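Local coordinates for CRISPR-associated protein,CRISPR-associated endonuclease Cas9 (Corynebacterium diphtheriae, PDB 6JOO), which is an RNA-guided endonuclease of the type II-C CRISPR-Cas system that binds its guide RNA and target DNA, present here as an engineered fusion construct, at residues Y102-R107 with L129-R134; A177-M182 with S207-E212. All coordinates share one frame; numbering follows the deposited sequence.

Interaction 1: residues Y102-R107 with L129-R134. With nucleotides of chain B.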
loop_
_atom_site.group_PDB
_atom_site.type_symbol
_atom_site.label_atom_id
_atom_site.label_comp_id
_atom_site.label_asym_id
_atom_site.label_seq_id
_atom_site.Cartn_x
_atom_site.Cartn_y
_atom_site.Cartn_z
ATOM N N TYR A 102 28.477 -31.356 2.776
ATOM C CA TYR A 102 29.085 -31.533 4.093
ATOM C C TYR A 102 28.144 -31.218 5.252
ATOM O O TYR A 102 28.129 -32.000 6.220
ATOM C CB TYR A 102 30.367 -30.694 4.184
ATOM C CG TYR A 102 31.099 -30.807 5.506
ATOM C CD1 TYR A 102 31.870 -31.923 5.803
ATOM C CD2 TYR A 102 31.028 -29.791 6.451
ATOM C CE1 TYR A 102 32.540 -32.031 7.008
ATOM C CE2 TYR A 102 31.695 -29.890 7.659
ATOM C CZ TYR A 102 32.449 -31.011 7.931
ATOM O OH TYR A 102 33.113 -31.112 9.132
ATOM N N PRO A 103 27.361 -30.132 5.243
ATOM C CA PRO A 103 26.457 -29.893 6.380
ATOM C C PRO A 103 25.396 -30.964 6.550
ATOM O O PRO A 103 25.015 -31.262 7.687
ATOM C CB PRO A 103 25.835 -28.529 6.053
ATOM C CG PRO A 103 25.968 -28.405 4.582
ATOM C CD PRO A 103 27.284 -29.027 4.271
ATOM N N TRP A 104 24.908 -31.557 5.458
ATOM C CA TRP A 104 23.916 -32.619 5.589
ATOM C C TRP A 104 24.529 -33.882 6.180
ATOM O O TRP A 104 23.893 -34.569 6.988
ATOM C CB TRP A 104 23.274 -32.919 4.236
ATOM C CG TRP A 104 22.247 -31.915 3.822
ATOM C CD1 TRP A 104 22.400 -30.920 2.901
ATOM C CD2 TRP A 104 20.905 -31.804 4.313
ATOM N NE1 TRP A 104 21.237 -30.198 2.787
ATOM C CE2 TRP A 104 20.304 -30.719 3.645
ATOM C CE3 TRP A 104 20.155 -32.515 5.254
ATOM C CZ2 TRP A 104 18.987 -30.329 3.885
ATOM C CZ3 TRP A 104 18.845 -32.126 5.492
ATOM C CH2 TRP A 104 18.276 -31.044 4.811
ATOM N N LYS A 105 25.763 -34.209 5.787
ATOM C CA LYS A 105 26.430 -35.381 6.346
ATOM C C LYS A 105 26.695 -35.204 7.836
ATOM O O LYS A 105 26.539 -36.148 8.620
ATOM C CB LYS A 105 27.731 -35.650 5.588
ATOM C CG LYS A 105 28.768 -36.451 6.365
ATOM C CD LYS A 105 28.329 -37.889 6.594
ATOM C CE LYS A 105 29.308 -38.614 7.500
ATOM N NZ LYS A 105 28.854 -39.995 7.816
ATOM N N VAL A 106 27.083 -33.996 8.247
ATOM C CA VAL A 106 27.380 -33.748 9.656
ATOM C C VAL A 106 26.114 -33.834 10.500
ATOM O O VAL A 106 26.132 -34.377 11.612
ATOM C CB VAL A 106 28.077 -32.385 9.817
ATOM C CG1 VAL A 106 28.201 -32.028 11.282
ATOM C CG2 VAL A 106 29.445 -32.410 9.159
ATOM N N ARG A 107 24.999 -33.300 9.995
ATOM C CA ARG A 107 23.748 -33.354 10.750
ATOM C C ARG A 107 23.279 -34.787 10.960
ATOM O O ARG A 107 22.664 -35.093 11.988
ATOM C CB ARG A 107 22.664 -32.546 10.036
ATOM C CG ARG A 107 22.841 -31.040 10.127
ATOM C CD ARG A 107 21.801 -30.316 9.287
ATOM N NE ARG A 107 20.438 -30.728 9.617
ATOM C CZ ARG A 107 19.352 -30.269 9.006
ATOM N NH1 ARG A 107 19.465 -29.381 8.028
ATOM N NH2 ARG A 107 18.150 -30.696 9.368
ATOM N N LEU A 129 24.744 -26.505 13.364
ATOM C CA LEU A 129 23.841 -25.491 13.901
ATOM C C LEU A 129 23.626 -24.353 12.912
ATOM O O LEU A 129 22.492 -23.892 12.730
ATOM C CB LEU A 129 24.376 -24.951 15.227
ATOM C CG LEU A 129 24.191 -25.858 16.443
ATOM C CD1 LEU A 129 24.649 -25.147 17.707
ATOM C CD2 LEU A 129 22.740 -26.302 16.563
ATOM N N ARG A 130 24.696 -23.884 12.266
ATOM C CA ARG A 130 24.549 -22.777 11.325
ATOM C C ARG A 130 23.695 -23.167 10.125
ATOM O O ARG A 130 23.024 -22.309 9.540
ATOM C CB ARG A 130 25.919 -22.282 10.863
ATOM C CG ARG A 130 26.790 -21.708 11.970
ATOM C CD ARG A 130 28.099 -21.175 11.409
ATOM N NE ARG A 130 27.918 -19.902 10.719
ATOM C CZ ARG A 130 28.781 -19.396 9.843
ATOM N NH1 ARG A 130 29.885 -20.065 9.537
ATOM N NH2 ARG A 130 28.536 -18.229 9.265
ATOM N N HIS A 131 23.694 -24.447 9.749
ATOM C CA HIS A 131 22.907 -24.873 8.596
ATOM C C HIS A 131 21.421 -24.933 8.932
ATOM O O HIS A 131 20.581 -24.462 8.156
ATOM C CB HIS A 131 23.405 -26.227 8.091
ATOM C CG HIS A 131 22.721 -26.698 6.844
ATOM N ND1 HIS A 131 21.775 -27.703 6.847
ATOM C CD2 HIS A 131 22.846 -26.304 5.555
ATOM C CE1 HIS A 131 21.349 -27.907 5.614
ATOM N NE2 HIS A 131 21.982 -27.071 4.810
ATOM N N ILE A 132 21.077 -25.514 10.083
ATOM C CA ILE A 132 19.676 -25.611 10.483
ATOM C C ILE A 132 19.060 -24.229 10.652
ATOM O O ILE A 132 17.862 -24.037 10.411
ATOM C CB ILE A 132 19.553 -26.450 11.772
ATOM C CG1 ILE A 132 20.151 -27.839 11.551
ATOM C CG2 ILE A 132 18.101 -26.555 12.219
ATOM C CD1 ILE A 132 20.107 -28.726 12.772
ATOM N N ALA A 133 19.867 -23.240 11.047
ATOM C CA ALA A 133 19.341 -21.898 11.274
ATOM C C ALA A 133 18.839 -21.253 9.986
ATOM O O ALA A 133 17.907 -20.442 10.029
ATOM C CB ALA A 133 20.410 -21.022 11.926
ATOM N N ARG A 134 19.434 -21.597 8.840
ATOM C CA ARG A 134 19.019 -20.987 7.580
ATOM C C ARG A 134 17.678 -21.538 7.111
ATOM O O ARG A 134 16.838 -20.790 6.597
ATOM C CB ARG A 134 20.084 -21.217 6.507
ATOM C CG ARG A 134 21.513 -21.236 7.024
ATOM C CD ARG A 134 22.074 -19.840 7.268
ATOM N NE ARG A 134 23.227 -19.875 8.167
ATOM C CZ ARG A 134 24.179 -18.947 8.210
ATOM N NH1 ARG A 134 25.187 -19.062 9.066
ATOM N NH2 ARG A 134 24.132 -17.911 7.388
ATOM P P U B 44 21.517 -27.056 0.626
ATOM O OP1 U B 44 21.080 -27.478 1.979
ATOM O OP2 U B 44 20.543 -26.398 -0.280
ATOM O "O5'" U B 44 22.783 -26.109 0.798
ATOM C "C5'" U B 44 23.886 -26.533 1.580
ATOM C "C4'" U B 44 25.076 -25.631 1.404
ATOM O "O4'" U B 44 25.538 -25.675 0.032
ATOM C "C3'" U B 44 24.829 -24.156 1.656
ATOM O "O3'" U B 44 24.821 -23.830 3.030
ATOM C "C2'" U B 44 25.958 -23.493 0.881
ATOM O "O2'" U B 44 27.167 -23.552 1.617
ATOM C "C1'" U B 44 26.090 -24.424 -0.324
ATOM N N1 U B 44 25.397 -23.908 -1.528
ATOM C C2 U B 44 26.038 -22.911 -2.234
ATOM O O2 U B 44 27.116 -22.449 -1.895
ATOM N N3 U B 44 25.372 -22.465 -3.349
ATOM C C4 U B 44 24.157 -22.900 -3.835
ATOM O O4 U B 44 23.697 -22.389 -4.865
ATOM C C5 U B 44 23.561 -23.939 -3.047
ATOM C C6 U B 44 24.185 -24.397 -1.952
ATOM P P A B 46 24.638 -16.806 4.492
ATOM O OP1 A B 46 24.800 -16.171 5.824
ATOM O OP2 A B 46 23.371 -17.519 4.188
ATOM O "O5'" A B 46 24.862 -15.710 3.358
ATOM C "C5'" A B 46 26.018 -14.890 3.366
ATOM C "C4'" A B 46 26.100 -14.021 2.137
ATOM O "O4'" A B 46 26.252 -14.847 0.954
ATOM C "C3'" A B 46 24.878 -13.175 1.832
ATOM O "O3'" A B 46 24.799 -11.998 2.608
ATOM C "C2'" A B 46 25.031 -12.908 0.344
ATOM O "O2'" A B 46 26.018 -11.913 0.116
ATOM C "C1'" A B 46 25.581 -14.250 -0.136
ATOM N N9 A B 46 24.493 -15.144 -0.565
ATOM C C8 A B 46 23.932 -16.184 0.132
ATOM N N7 A B 46 22.968 -16.786 -0.522
ATOM C C5 A B 46 22.889 -16.087 -1.717
ATOM C C6 A B 46 22.064 -16.232 -2.842
ATOM N N6 A B 46 21.121 -17.173 -2.937
ATOM N N1 A B 46 22.244 -15.371 -3.868
ATOM C C2 A B 46 23.190 -14.429 -3.763
ATOM N N3 A B 46 24.029 -14.190 -2.759
ATOM C C4 A B 46 23.821 -15.068 -1.759
ATOM P P C B 45 23.752 -22.778 3.591
ATOM O OP1 C B 45 23.652 -22.994 5.055
ATOM O OP2 C B 45 22.522 -22.854 2.765
ATOM O "O5'" C B 45 24.460 -21.372 3.362
ATOM C "C5'" C B 45 25.633 -21.048 4.088
ATOM C "C4'" C B 45 26.488 -20.032 3.378
ATOM O "O4'" C B 45 26.814 -20.495 2.042
ATOM C "C3'" C B 45 25.865 -18.668 3.139
ATOM O "O3'" C B 45 25.851 -17.837 4.282
ATOM C "C2'" C B 45 26.715 -18.122 2.002
ATOM O "O2'" C B 45 27.967 -17.667 2.490
ATOM C "C1'" C B 45 26.949 -19.386 1.174
ATOM N N1 C B 45 25.960 -19.501 0.082
ATOM C C2 C B 45 26.172 -18.740 -1.067
ATOM O O2 C B 45 27.183 -18.021 -1.122
ATOM N N3 C B 45 25.282 -18.813 -2.083
ATOM C C4 C B 45 24.211 -19.602 -1.979
ATOM N N4 C B 45 23.363 -19.642 -3.009
ATOM C C5 C B 45 23.970 -20.384 -0.812
ATOM C C6 C B 45 24.858 -20.301 0.188
#
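In what is probably the helical recognition lobe, as in other Cas9 proteins, W104 and H131 bring helices 102-110 and 118-134 together at a phosphate of the bound RNA, the segment axes approaching to 9.9 Å. Two donors share one oxygen: W104 NE1 lies 2.8 Å from OP1 of U44 of chain B, and H131 NE2 lies 3.0 Å from the same OP1, both as hydrogen bonds. The rings themselves meet edge-to-face, with the H131 edge directed at the W104 face; the centroid of the five-membered W104 ring is 4.7 Å from that of H131 and the planes stand at 73°. P103 lies over one face of the imidazole, its CB 4.0 Å from the centroid of the H131 ring in a CH-pi contact. The other imidazole nitrogen is engaged by R107, whose NH1 donates to H131 ND1 at 3.1 Å (156°), close to the planes of both groups. R107 bends at chi3 (54°), and its guanidinium is sandwiched between I132 CG1, 3.5 Å from R107 NE, and W104 CZ3 on the opposite face; R107 NE also forms a salt bridge with E212 of helix 206-219. With ND1 accepting and NE2 donating, H131 is probably a neutral imidazole protonated on NE2, its ring rotation fixed by R107 at one nitrogen and by RNA at the other.

Interaction 2: residues A177-M182 with S207-E212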
loop_
_atom_site.group_PDB
_atom_site.type_symbol
_atom_site.label_atom_id
_atom_site.label_comp_id
_atom_site.label_asym_id
_atom_site.label_seq_id
_atom_site.Cartn_x
_atom_site.Cartn_y
_atom_site.Cartn_z
ATOM N N ALA A 177 13.846 -41.016 13.245
ATOM C CA ALA A 177 14.699 -40.486 12.191
ATOM C C ALA A 177 14.603 -38.967 12.176
ATOM O O ALA A 177 13.502 -38.411 12.127
ATOM C CB ALA A 177 14.308 -41.055 10.826
ATOM N N THR A 178 15.754 -38.302 12.224
ATOM C CA THR A 178 15.785 -36.852 12.124
ATOM C C THR A 178 15.755 -36.428 10.658
ATOM O O THR A 178 15.972 -37.232 9.747
ATOM C CB THR A 178 17.026 -36.285 12.815
ATOM O OG1 THR A 178 18.163 -36.415 11.954
ATOM C CG2 THR A 178 17.299 -37.032 14.115
ATOM N N VAL A 179 15.476 -35.141 10.438
ATOM C CA VAL A 179 15.386 -34.618 9.076
ATOM C C VAL A 179 16.705 -34.812 8.340
ATOM O O VAL A 179 16.727 -35.102 7.138
ATOM C CB VAL A 179 14.967 -33.135 9.100
ATOM C CG1 VAL A 179 14.805 -32.598 7.686
ATOM C CG2 VAL A 179 13.687 -32.953 9.899
ATOM N N GLY A 180 17.824 -34.675 9.053
ATOM C CA GLY A 180 19.120 -34.752 8.401
ATOM C C GLY A 180 19.460 -36.146 7.909
ATOM O O GLY A 180 19.975 -36.312 6.800
ATOM N N GLN A 181 19.179 -37.169 8.720
ATOM C CA GLN A 181 19.596 -38.521 8.373
ATOM C C GLN A 181 18.687 -39.184 7.344
ATOM O O GLN A 181 19.085 -40.194 6.753
ATOM C CB GLN A 181 19.687 -39.384 9.636
ATOM C CG GLN A 181 18.467 -39.324 10.537
ATOM C CD GLN A 181 18.768 -39.778 11.955
ATOM O OE1 GLN A 181 17.859 -40.071 12.732
ATOM N NE2 GLN A 181 20.049 -39.829 12.301
HETATM N N MSE A 182 17.494 -38.649 7.106
HETATM C CA MSE A 182 16.656 -39.145 6.020
HETATM C C MSE A 182 17.223 -38.693 4.681
HETATM O O MSE A 182 17.375 -39.480 3.745
HETATM C CB MSE A 182 15.219 -38.645 6.161
HETATM C CG MSE A 182 14.564 -38.932 7.492
HETATM SE SE MSE A 182 12.667 -38.496 7.426
HETATM C CE MSE A 182 12.733 -37.030 6.141
ATOM N N SER A 207 9.187 -27.447 15.224
ATOM C CA SER A 207 9.230 -28.548 16.179
ATOM C C SER A 207 9.982 -29.740 15.603
ATOM O O SER A 207 10.710 -30.430 16.325
ATOM C CB SER A 207 7.813 -28.954 16.587
ATOM O OG SER A 207 7.112 -29.525 15.495
ATOM N N ASP A 208 9.832 -29.989 14.299
ATOM C CA ASP A 208 10.538 -31.105 13.680
ATOM C C ASP A 208 12.047 -30.876 13.699
ATOM O O ASP A 208 12.819 -31.807 13.956
ATOM C CB ASP A 208 10.038 -31.319 12.250
ATOM C CG ASP A 208 8.538 -31.590 12.180
ATOM O OD1 ASP A 208 7.962 -32.102 13.165
ATOM O OD2 ASP A 208 7.935 -31.290 11.127
ATOM N N TYR A 209 12.484 -29.639 13.439
ATOM C CA TYR A 209 13.910 -29.329 13.487
ATOM C C TYR A 209 14.430 -29.301 14.917
ATOM O O TYR A 209 15.579 -29.686 15.164
ATOM C CB TYR A 209 14.189 -27.994 12.793
ATOM C CG TYR A 209 14.186 -28.095 11.286
ATOM C CD1 TYR A 209 13.002 -28.016 10.566
ATOM C CD2 TYR A 209 15.369 -28.282 10.584
ATOM C CE1 TYR A 209 12.997 -28.114 9.190
ATOM C CE2 TYR A 209 15.375 -28.384 9.211
ATOM C CZ TYR A 209 14.186 -28.299 8.520
ATOM O OH TYR A 209 14.184 -28.398 7.151
ATOM N N ALA A 210 13.606 -28.853 15.868
ATOM C CA ALA A 210 14.010 -28.899 17.268
ATOM C C ALA A 210 14.214 -30.335 17.732
ATOM O O ALA A 210 15.089 -30.611 18.561
ATOM C CB ALA A 210 12.969 -28.192 18.135
ATOM N N ARG A 211 13.420 -31.266 17.198
ATOM C CA ARG A 211 13.587 -32.673 17.547
ATOM C C ARG A 211 14.921 -33.206 17.036
ATOM O O ARG A 211 15.591 -33.982 17.725
ATOM C CB ARG A 211 12.420 -33.492 16.990
ATOM C CG ARG A 211 11.911 -34.597 17.914
ATOM C CD ARG A 211 10.662 -35.276 17.351
ATOM N NE ARG A 211 9.623 -34.310 17.003
ATOM C CZ ARG A 211 9.271 -34.002 15.758
ATOM N NH1 ARG A 211 8.317 -33.105 15.541
ATOM N NH2 ARG A 211 9.865 -34.592 14.729
ATOM N N GLU A 212 15.325 -32.792 15.830
ATOM C CA GLU A 212 16.634 -33.186 15.315
ATOM C C GLU A 212 17.755 -32.618 16.174
ATOM O O GLU A 212 18.733 -33.315 16.471
ATOM C CB GLU A 212 16.792 -32.737 13.862
ATOM C CG GLU A 212 18.240 -32.724 13.383
ATOM C CD GLU A 212 18.368 -32.637 11.875
ATOM O OE1 GLU A 212 17.339 -32.763 11.179
ATOM O OE2 GLU A 212 19.501 -32.446 11.384
#
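The start of helix 179-184 abuts the side of helix 206-219, where the backbones come nearest at T178 and E212, with their CA atoms 4.9 Å apart. T178 is the N-cap, and with Q181 it forms a capping box: T178 N donates to Q181 OE1 at 2.8 Å, while the return bond from Q181 N to T178 OG1 is weak at 3.5 Å. Across the interface, E212 reaches the first turn with CG anti to its backbone N (chi1 163°) and an extended chain beyond. Its OE1 accepts from G180 N at 2.9 Å with an N-H...O angle of 132°, the donor standing 45° out of the carboxylate plane. On the way, the aliphatic part of E212 crosses T178 at about a right angle, with T178 CB 3.7 Å from E212 CB. V179 packs against Y209, one turn before E212 on helix 206-219, its CG1 lying 4.4 Å from Y209 CZ. On that helix D208 OD1 uses its anti lone pair to take R211 NH1 in a 2.6 Å salt bridge, and D208 OD2 is hydrogen-bonded to S155 OG. E212 OE2 pairs with R107 of helix 102-110. A carboxylate placed at a helix N-terminus and also paired with an arginine would probably be stabilised as the anion; through this buried group helix 206-219 is tied to the start of helix 179-184 and to helix 102-110.

How the interactions relate
Interactions 1 and 2 are both buried, though 38 and 39 Å from the chain's centre (centre to centre), and use different helix pairs: 102-110 with 118-134, and 179-184 with 206-219. Their centres lie 11 Å apart, and their meeting point is a salt bridge: R107 NE lies 2.6 Å from E212 OE2. Thus the arginine that orients the imidazole in interaction 1 is tied to the carboxylate that receives a helix N-terminus in interaction 2. Packing continues the join, with I132 CG2 3.6 Å from Y209 CD2. Interaction 1 faces the RNA backbone and relies on aromatic and phosphate-binding groups, whereas interaction 2 is made within the protein alone, by helix capping and a buried carboxylate.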